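Local structure of spore germination protein GerM (Bacillus subtilis subsp. subtilis str. 168, 6GZB) at residues 120-125 / 156-161; 77-82 / 148-153. The protein affects both sporulation and germination of the endospore and carries tandem GerMN domains, though its precise function is unknown. All coordinates share one frame; numbering follows the deposited sequence.

Interaction 1 (120-125 / 156-161)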
loop_
_atom_site.group_PDB
_atom_site.type_symbol
_atom_site.label_atom_id
_atom_site.label_comp_id
_atom_site.label_asym_id
_atom_site.label_seq_id
_atom_site.Cartn_x
_atom_site.Cartn_y
_atom_site.Cartn_z
ATOM N N ALA A 120 14.511 7.118 8.651
ATOM C CA ALA A 120 15.309 5.902 8.706
ATOM C C ALA A 120 16.333 5.913 7.597
ATOM O O ALA A 120 16.003 6.172 6.437
ATOM C CB ALA A 120 14.423 4.677 8.580
ATOM N N ILE A 121 17.580 5.646 7.960
ATOM C CA ILE A 121 18.643 5.549 6.984
ATOM C C ILE A 121 18.992 4.084 6.770
ATOM O O ILE A 121 19.419 3.391 7.694
ATOM C CB ILE A 121 19.893 6.328 7.442
ATOM C CG1 ILE A 121 19.571 7.822 7.527
ATOM C CG2 ILE A 121 21.037 6.114 6.467
ATOM C CD1 ILE A 121 20.565 8.620 8.335
ATOM N N ALA A 122 18.751 3.602 5.560
ATOM C CA ALA A 122 19.016 2.214 5.233
ATOM C C ALA A 122 20.302 2.128 4.442
ATOM O O ALA A 122 20.368 2.596 3.306
ATOM C CB ALA A 122 17.865 1.630 4.430
ATOM N N ASP A 123 21.323 1.533 5.052
ATOM C CA ASP A 123 22.663 1.502 4.469
ATOM C C ASP A 123 22.964 0.078 4.008
ATOM O O ASP A 123 23.084 -0.831 4.819
ATOM C CB ASP A 123 23.695 1.966 5.509
ATOM C CG ASP A 123 25.074 2.240 4.905
ATOM O OD1 ASP A 123 25.266 2.006 3.693
ATOM O OD2 ASP A 123 25.987 2.635 5.659
ATOM N N PHE A 124 23.049 -0.107 2.696
ATOM C CA PHE A 124 23.108 -1.440 2.098
ATOM C C PHE A 124 24.540 -1.789 1.702
ATOM O O PHE A 124 25.351 -0.912 1.402
ATOM C CB PHE A 124 22.210 -1.504 0.853
ATOM C CG PHE A 124 20.743 -1.374 1.153
ATOM C CD1 PHE A 124 19.993 -2.486 1.499
ATOM C CD2 PHE A 124 20.097 -0.153 1.029
ATOM C CE1 PHE A 124 18.639 -2.375 1.758
ATOM C CE2 PHE A 124 18.737 -0.034 1.289
ATOM C CZ PHE A 124 18.007 -1.149 1.647
ATOM N N SER A 125 24.824 -3.081 1.627
ATOM C CA SER A 125 26.059 -3.553 1.032
ATOM C C SER A 125 26.014 -3.401 -0.490
ATOM O O SER A 125 24.974 -3.064 -1.059
ATOM C CB SER A 125 26.298 -5.011 1.416
ATOM O OG SER A 125 25.419 -5.880 0.725
ATOM N N VAL A 156 12.566 8.042 4.562
ATOM C CA VAL A 156 13.605 7.059 4.298
ATOM C C VAL A 156 14.736 7.678 3.491
ATOM O O VAL A 156 14.501 8.441 2.552
ATOM C CB VAL A 156 13.031 5.841 3.540
ATOM C CG1 VAL A 156 14.141 4.913 3.092
ATOM C CG2 VAL A 156 12.033 5.095 4.414
ATOM N N LYS A 157 15.964 7.336 3.862
ATOM C CA LYS A 157 17.136 7.694 3.082
ATOM C C LYS A 157 17.911 6.424 2.775
ATOM O O LYS A 157 18.017 5.529 3.614
ATOM C CB LYS A 157 18.034 8.654 3.863
ATOM C CG LYS A 157 17.517 10.082 3.938
ATOM C CD LYS A 157 18.510 10.966 4.676
ATOM C CE LYS A 157 17.911 12.310 5.072
ATOM N NZ LYS A 157 17.502 13.119 3.893
ATOM N N LEU A 158 18.441 6.344 1.562
ATOM C CA LEU A 158 19.105 5.134 1.097
ATOM C C LEU A 158 20.609 5.377 0.984
ATOM O O LEU A 158 21.035 6.427 0.524
ATOM C CB LEU A 158 18.544 4.730 -0.266
ATOM C CG LEU A 158 17.335 3.783 -0.345
ATOM C CD1 LEU A 158 16.538 3.695 0.938
ATOM C CD2 LEU A 158 16.428 4.158 -1.502
ATOM N N ARG A 159 21.409 4.416 1.429
ATOM C CA ARG A 159 22.847 4.471 1.202
ATOM C C ARG A 159 23.371 3.139 0.709
ATOM O O ARG A 159 22.793 2.091 0.995
ATOM C CB ARG A 159 23.573 4.854 2.490
ATOM C CG ARG A 159 23.351 6.294 2.917
ATOM C CD ARG A 159 23.962 6.557 4.283
ATOM N NE ARG A 159 23.773 7.939 4.700
ATOM C CZ ARG A 159 24.309 8.474 5.790
ATOM N NH1 ARG A 159 25.127 7.765 6.560
ATOM N NH2 ARG A 159 24.057 9.737 6.086
ATOM N N ILE A 160 24.480 3.186 -0.023
ATOM C CA ILE A 160 25.265 1.986 -0.313
ATOM C C ILE A 160 26.678 2.146 0.246
ATOM O O ILE A 160 27.399 3.070 -0.123
ATOM C CB ILE A 160 25.344 1.713 -1.821
ATOM C CG1 ILE A 160 23.942 1.601 -2.418
ATOM C CG2 ILE A 160 26.134 0.441 -2.096
ATOM C CD1 ILE A 160 23.943 1.497 -3.931
ATOM N N ASN A 161 27.026 1.295 1.204
ATOM C CA ASN A 161 28.303 1.386 1.898
ATOM C C ASN A 161 28.586 2.807 2.385
ATOM O O ASN A 161 29.702 3.298 2.278
ATOM C CB ASN A 161 29.426 0.894 0.986
ATOM C CG ASN A 161 29.488 -0.625 0.908
ATOM O OD1 ASN A 161 29.687 -1.197 -0.166
ATOM N ND2 ASN A 161 29.295 -1.286 2.047
HETATM O O HOH W 1 25.928 4.923 6.641
#

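Interaction 2 (77-82 / 148-153)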
loop_
_atom_site.group_PDB
_atom_site.type_symbol
_atom_site.label_atom_id
_atom_site.label_comp_id
_atom_site.label_asym_id
_atom_site.label_seq_id
_atom_site.Cartn_x
_atom_site.Cartn_y
_atom_site.Cartn_z
ATOM N N SER A 77 16.093 -5.478 16.356
ATOM C CA SER A 77 16.150 -4.476 15.295
ATOM C C SER A 77 15.184 -4.836 14.171
ATOM O O SER A 77 15.555 -5.436 13.154
ATOM C CB SER A 77 17.574 -4.348 14.756
ATOM O OG SER A 77 18.223 -5.603 14.735
ATOM N N THR A 78 13.926 -4.483 14.388
ATOM C CA THR A 78 12.827 -4.972 13.563
ATOM C C THR A 78 12.832 -4.351 12.165
ATOM O O THR A 78 12.525 -5.026 11.186
ATOM C CB THR A 78 11.473 -4.690 14.235
ATOM O OG1 THR A 78 11.413 -3.314 14.646
ATOM C CG2 THR A 78 11.290 -5.601 15.441
ATOM N N ALA A 79 13.198 -3.078 12.079
ATOM C CA ALA A 79 13.266 -2.385 10.805
ATOM C C ALA A 79 14.322 -3.019 9.919
ATOM O O ALA A 79 14.085 -3.293 8.742
ATOM C CB ALA A 79 13.574 -0.918 11.025
ATOM N N LYS A 80 15.488 -3.268 10.493
ATOM C CA LYS A 80 16.551 -3.967 9.786
ATOM C C LYS A 80 16.113 -5.374 9.388
ATOM O O LYS A 80 16.377 -5.843 8.277
ATOM C CB LYS A 80 17.795 -4.033 10.670
ATOM C CG LYS A 80 18.859 -4.986 10.171
ATOM C CD LYS A 80 20.009 -5.029 11.162
ATOM C CE LYS A 80 21.112 -5.956 10.681
ATOM N NZ LYS A 80 22.438 -5.533 11.191
ATOM N N GLN A 81 15.437 -6.052 10.299
ATOM C CA GLN A 81 15.012 -7.421 10.046
ATOM C C GLN A 81 14.029 -7.463 8.881
ATOM O O GLN A 81 14.112 -8.336 8.020
ATOM C CB GLN A 81 14.359 -8.005 11.293
ATOM C CG GLN A 81 13.941 -9.458 11.132
ATOM C CD GLN A 81 12.995 -9.893 12.217
ATOM O OE1 GLN A 81 12.089 -9.153 12.603
ATOM N NE2 GLN A 81 13.219 -11.092 12.743
ATOM N N ALA A 82 13.105 -6.505 8.856
ATOM C CA ALA A 82 12.103 -6.444 7.797
ATOM C C ALA A 82 12.770 -6.336 6.421
ATOM O O ALA A 82 12.397 -7.042 5.491
ATOM C CB ALA A 82 11.164 -5.274 8.028
ATOM N N THR A 148 8.353 2.201 6.442
ATOM C CA THR A 148 7.390 3.161 6.972
ATOM C C THR A 148 6.169 2.515 7.590
ATOM O O THR A 148 5.266 3.212 8.057
ATOM C CB THR A 148 6.938 4.181 5.901
ATOM O OG1 THR A 148 6.528 3.505 4.711
ATOM C CG2 THR A 148 8.089 5.131 5.570
ATOM N N GLN A 149 6.142 1.188 7.651
ATOM C CA GLN A 149 5.081 0.524 8.409
ATOM C C GLN A 149 5.240 0.777 9.912
ATOM O O GLN A 149 4.293 0.650 10.668
ATOM C CB GLN A 149 5.051 -0.982 8.130
ATOM C CG GLN A 149 6.101 -1.784 8.878
ATOM C CD GLN A 149 6.126 -3.229 8.429
ATOM O OE1 GLN A 149 5.296 -4.023 8.857
ATOM N NE2 GLN A 149 7.052 -3.569 7.533
ATOM N N PHE A 150 6.459 1.078 10.341
ATOM C CA PHE A 150 6.744 1.312 11.749
ATOM C C PHE A 150 6.432 2.751 12.142
ATOM O O PHE A 150 6.668 3.694 11.373
ATOM C CB PHE A 150 8.211 1.021 12.034
ATOM C CG PHE A 150 8.615 -0.381 11.725
ATOM C CD1 PHE A 150 8.322 -1.405 12.604
ATOM C CD2 PHE A 150 9.304 -0.678 10.559
ATOM C CE1 PHE A 150 8.705 -2.707 12.326
ATOM C CE2 PHE A 150 9.677 -1.979 10.266
ATOM C CZ PHE A 150 9.358 -2.999 11.142
ATOM N N SER A 151 5.836 2.977 13.194
ATOM C CA SER A 151 5.349 4.294 13.611
ATOM C C SER A 151 6.503 5.278 13.823
ATOM O O SER A 151 6.316 6.485 13.736
ATOM C CB SER A 151 4.493 4.179 14.873
ATOM O OG SER A 151 5.271 3.716 15.953
ATOM N N SER A 152 7.772 4.702 14.167
ATOM C CA SER A 152 8.948 5.536 14.372
ATOM C C SER A 152 9.597 5.973 13.056
ATOM O O SER A 152 10.532 6.762 13.074
ATOM C CB SER A 152 9.980 4.788 15.213
ATOM O OG SER A 152 10.471 3.640 14.531
ATOM N N ILE A 153 9.108 5.458 11.928
ATOM C CA ILE A 153 9.669 5.804 10.624
ATOM C C ILE A 153 8.592 6.349 9.683
ATOM O O ILE A 153 7.623 5.654 9.360
ATOM C CB ILE A 153 10.332 4.581 9.970
ATOM C CG1 ILE A 153 11.397 3.995 10.893
ATOM C CG2 ILE A 153 10.979 4.968 8.653
ATOM C CD1 ILE A 153 11.878 2.620 10.481
#

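Interaction 1 (120-125 / 156-161)
R159 and I121 meet on one face of a parallel strand pair. The arginine chain runs extended from CG to NE and slants across the isoleucine, bringing R159 CD to 3.7 Å from I121 CG2, while the isoleucine's methyl ends lie over one face of the guanidinium. At the guanidinium edge, in plane, NH1 donates to a water, which in turn donates to D123 OD2 at 2.5 Å. This water spans opposite charges that do not touch: D123 OD2 and R159 NH1 are 5.3 Å apart, with carboxylate and guanidinium planes 79° to each other. With CG anti to the backbone N (chi1 -168°), D123 brings OD1 to 3.5 Å from R159 CB, and the same oxygen accepts a hydrogen bond from G162 N. The two strands are the parallel neighbours of a beta-alpha-beta unit whose connecting helix, 136-147, covers the other face. They run 19° from parallel, in register from A120 beside V156 to F124 beside I160. Five backbone hydrogen bonds join them, K157 N to A120 O and A122 N to K157 O at one end, N161 N to F124 O at the other. On the helix side F124 turns its ring edge to L158, CE2 to CD1 at 4.3 Å, and R159 O also lies at that edge while accepting from F124 N. V143 of the helix touches both F124 and L158, and F128 stacks on the F124 ring. A122 CB sits 4.3 Å from L158 CD1, and A122 also touches L147 of that helix and L83 of helix 78-84.

Interaction 2 (77-82 / 148-153)
Q149 opens the contact lightly, its NE2 lying a loose 4.5 Å from A82 CB on the short helix 78-84. That nitrogen is engaged by the backbone oxygens of E55 and T146, which hold the amide beside the helix, and Q149 CG rests over one face of the neighbouring F150 ring, offset toward the rim. F150 carries most of the contact. Its CG stands anti to the carbonyl carbon (chi1 -60°), sending the ring out from the loop toward the N-terminal part of the helix. The far end of the ring meets three residues there: CE1 is 3.6 Å from T78 OG1, CE2 is 3.7 Å from A79 CA, and A82 CB lies at the ring edge, near its plane. T78 and A79 approach the ring obliquely, and no hydrogen bond joins the two segments. Here the loop that leaves helix 136-147 and leads into strand 155-160, within the beta-alpha-beta unit of this GerMN domain, packs against helix 78-84 of the same domain. With an alanine here instead of F150, T78, A79 and A82 would probably lose their aromatic neighbour and a gap would open between loop and helix. After F150 the chain reverses in a type I beta turn, closed by I153 N donating to F150 O at 3.1 Å. The turn brings I153 back beside F150, and I153 CD1 reaches A79 CB, which the ring also touches, at 4.0 Å. V112 and I114 of strand 110-114 touch A79 and I153 respectively.

In the fold
Both interactions belong to one GerMN domain and share the beta-alpha-beta unit 119-124, 136-147, 155-160: interaction 1 pairs its two strands, interaction 2 ties the loop after its helix to helix 78-84. Their centres lie 13 Å apart and they touch, A120 CB meeting I153 CG2 at 3.5 Å. Both are partly buried. The strand pair buries 575 Å² and is held by regular backbone bonds, with an apolar helix-facing side and a side where partly exposed D123, K157 and R159 surround buried I121. The loop contact, at 190 Å², rests mainly on van der Waals packing of one aromatic ring, with no hydrogen bond between its segments. Helix 78-84 reaches both, through L83 in interaction 1 and through T78, A79 and A82 in interaction 2.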